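PDB 7C6O: cobalamin biosynthesis protein CobN, which is the large, catalytic subunit of cobaltochelatase, the enzyme that inserts cobalt into the corrin ring during cobalamin biosynthesis. Local coordinates for residues 617-622 / 694-699. Numbering follows the deposited sequence. Where two conformers were deposited one is given.
Sequences MARAET and DVQIRD
The guanidinium of R619 meets the carboxylate of D694 at its edge. R619 NH1 gives D694 OD1 a hydrogen bond of 2.7 Å, part of a salt bridge and near the guanidinium plane. OD1 receives it on the anti side, and the flat groups stand 71° apart. The bend of R619 at chi3 (73°) swings the guanidinium toward D694. R619 NE reaches E621 OE1, 2.8 Å away, from above that carboxylate's plane. D694 OD1 also takes a salt bridge from R737, and the two arginines probably favour the ionised form of D694.

NE2 of Q696 sits against the A618 backbone, 3.2 Å from A618 C, without a hydrogen bond. In M617, chi1 and chi2 set SD 3.7 Å from R698 CA, and the bend at chi3 (-66°) brings CE over the I697 carbonyl, 3.5 Å from I697 C. Just after strand 617-619, A620 CB packs on V695 CG1 and I697 CD1.

A618 and I697 form the hydrogen-bonded pair, A618 N to I697 O and I697 N to A618 O, each 2.9 Å. A620 N adds a bond to V695 O. This two-stranded antiparallel ribbon closes a largely helical excursion between residues 619 and 696 in the CobN/magnesium chelatase family region.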
loop_
_atom_site.group_PDB
_atom_site.type_symbol
_atom_site.label_atom_id
_atom_site.label_comp_id
_atom_site.label_asym_id
_atom_site.label_seq_id
_atom_site.Cartn_x
_atom_site.Cartn_y
_atom_site.Cartn_z
ATOM N N MET A 617 -11.096 3.033 20.392
ATOM C CA MET A 617 -11.008 4.486 20.369
ATOM C C MET A 617 -11.989 5.089 21.366
ATOM O O MET A 617 -13.042 4.513 21.650
ATOM C CB MET A 617 -11.308 5.042 18.968
ATOM C CG MET A 617 -10.461 4.437 17.856
ATOM S SD MET A 617 -8.708 4.848 17.981
ATOM C CE MET A 617 -8.748 6.616 17.688
ATOM N N ALA A 618 -11.639 6.266 21.882
ATOM C CA ALA A 618 -12.512 7.000 22.790
ATOM C C ALA A 618 -12.119 8.469 22.770
ATOM O O ALA A 618 -11.016 8.829 22.350
ATOM C CB ALA A 618 -12.443 6.444 24.217
ATOM N N ARG A 619 -13.038 9.315 23.232
ATOM C CA ARG A 619 -12.772 10.746 23.285
ATOM C C ARG A 619 -11.647 11.036 24.272
ATOM O O ARG A 619 -11.527 10.381 25.311
ATOM C CB ARG A 619 -14.042 11.502 23.682
ATOM C CG ARG A 619 -14.281 12.777 22.891
ATOM C CD ARG A 619 -15.751 13.186 22.935
ATOM N NE ARG A 619 -16.139 13.728 24.231
ATOM C CZ ARG A 619 -16.408 15.012 24.455
ATOM N NH1 ARG A 619 -16.339 15.891 23.465
ATOM N NH2 ARG A 619 -16.753 15.414 25.669
ATOM N N ALA A 620 -10.811 12.025 23.938
ATOM C CA ALA A 620 -9.653 12.324 24.777
ATOM C C ALA A 620 -10.074 12.863 26.140
ATOM O O ALA A 620 -9.453 12.537 27.158
ATOM C CB ALA A 620 -8.734 13.319 24.072
ATOM N N GLU A 621 -11.119 13.695 26.172
ATOM C CA GLU A 621 -11.631 14.332 27.386
ATOM C C GLU A 621 -10.601 15.269 28.013
ATOM O O GLU A 621 -9.509 15.459 27.466
ATOM C CB GLU A 621 -12.087 13.280 28.404
ATOM C CG GLU A 621 -13.298 12.465 27.963
ATOM C CD GLU A 621 -14.519 13.325 27.666
ATOM O OE1 GLU A 621 -15.301 12.956 26.763
ATOM O OE2 GLU A 621 -14.700 14.370 28.329
ATOM N N THR A 622 -10.941 15.870 29.149
ATOM C CA THR A 622 -10.055 16.804 29.828
ATOM C C THR A 622 -9.582 16.233 31.157
ATOM O O THR A 622 -10.187 15.318 31.723
ATOM C CB THR A 622 -10.741 18.154 30.069
ATOM O OG1 THR A 622 -11.920 17.960 30.861
ATOM C CG2 THR A 622 -11.119 18.801 28.753
ATOM N N ASP A 694 -12.229 16.845 22.352
ATOM C CA ASP A 694 -13.158 16.101 21.514
ATOM C C ASP A 694 -12.480 15.081 20.607
ATOM O O ASP A 694 -13.154 14.172 20.110
ATOM C CB ASP A 694 -13.968 17.081 20.657
ATOM C CG ASP A 694 -15.191 16.447 20.030
ATOM O OD1 ASP A 694 -15.973 15.808 20.766
ATOM O OD2 ASP A 694 -15.378 16.604 18.805
ATOM N N VAL A 695 -11.172 15.203 20.385
ATOM C CA VAL A 695 -10.494 14.346 19.418
ATOM C C VAL A 695 -10.526 12.894 19.883
ATOM O O VAL A 695 -10.472 12.597 21.086
ATOM C CB VAL A 695 -9.052 14.836 19.195
ATOM C CG1 VAL A 695 -8.214 14.657 20.456
ATOM C CG2 VAL A 695 -8.418 14.119 18.006
ATOM N N GLN A 696 -10.642 11.976 18.926
ATOM C CA GLN A 696 -10.579 10.554 19.231
ATOM C C GLN A 696 -9.128 10.119 19.382
ATOM O O GLN A 696 -8.279 10.459 18.552
ATOM C CB GLN A 696 -11.260 9.741 18.129
ATOM C CG GLN A 696 -12.762 9.949 18.032
ATOM C CD GLN A 696 -13.512 9.296 19.178
ATOM O OE1 GLN A 696 -14.570 9.769 19.592
ATOM N NE2 GLN A 696 -12.970 8.198 19.687
ATOM N N ILE A 697 -8.842 9.368 20.445
ATOM C CA ILE A 697 -7.530 8.773 20.655
ATOM C C ILE A 697 -7.731 7.298 20.968
ATOM O O ILE A 697 -8.829 6.857 21.316
ATOM C CB ILE A 697 -6.734 9.451 21.791
ATOM C CG1 ILE A 697 -7.467 9.278 23.122
ATOM C CG2 ILE A 697 -6.503 10.924 21.486
ATOM C CD1 ILE A 697 -6.685 9.778 24.321
ATOM N N ARG A 698 -6.662 6.522 20.833
ATOM C CA ARG A 698 -6.785 5.106 21.139
ATOM C C ARG A 698 -6.910 4.900 22.643
ATOM O O ARG A 698 -6.292 5.610 23.443
ATOM C CB ARG A 698 -5.608 4.315 20.573
ATOM C CG ARG A 698 -4.248 4.618 21.159
ATOM C CD ARG A 698 -3.216 3.769 20.432
ATOM N NE ARG A 698 -1.836 4.049 20.816
ATOM C CZ ARG A 698 -1.139 5.091 20.374
ATOM N NH1 ARG A 698 -1.706 5.967 19.556
ATOM N NH2 ARG A 698 0.121 5.262 20.759
ATOM N N ASP A 699 -7.743 3.936 23.020
ATOM C CA ASP A 699 -8.107 3.635 24.398
ATOM C C ASP A 699 -7.735 2.198 24.733
ATOM O O ASP A 699 -8.424 1.507 25.489
ATOM C CB ASP A 699 -9.593 3.896 24.629
ATOM C CG ASP A 699 -9.954 3.941 26.096
ATOM O OD1 ASP A 699 -9.183 4.536 26.878
ATOM O OD2 ASP A 699 -11.008 3.384 26.464
#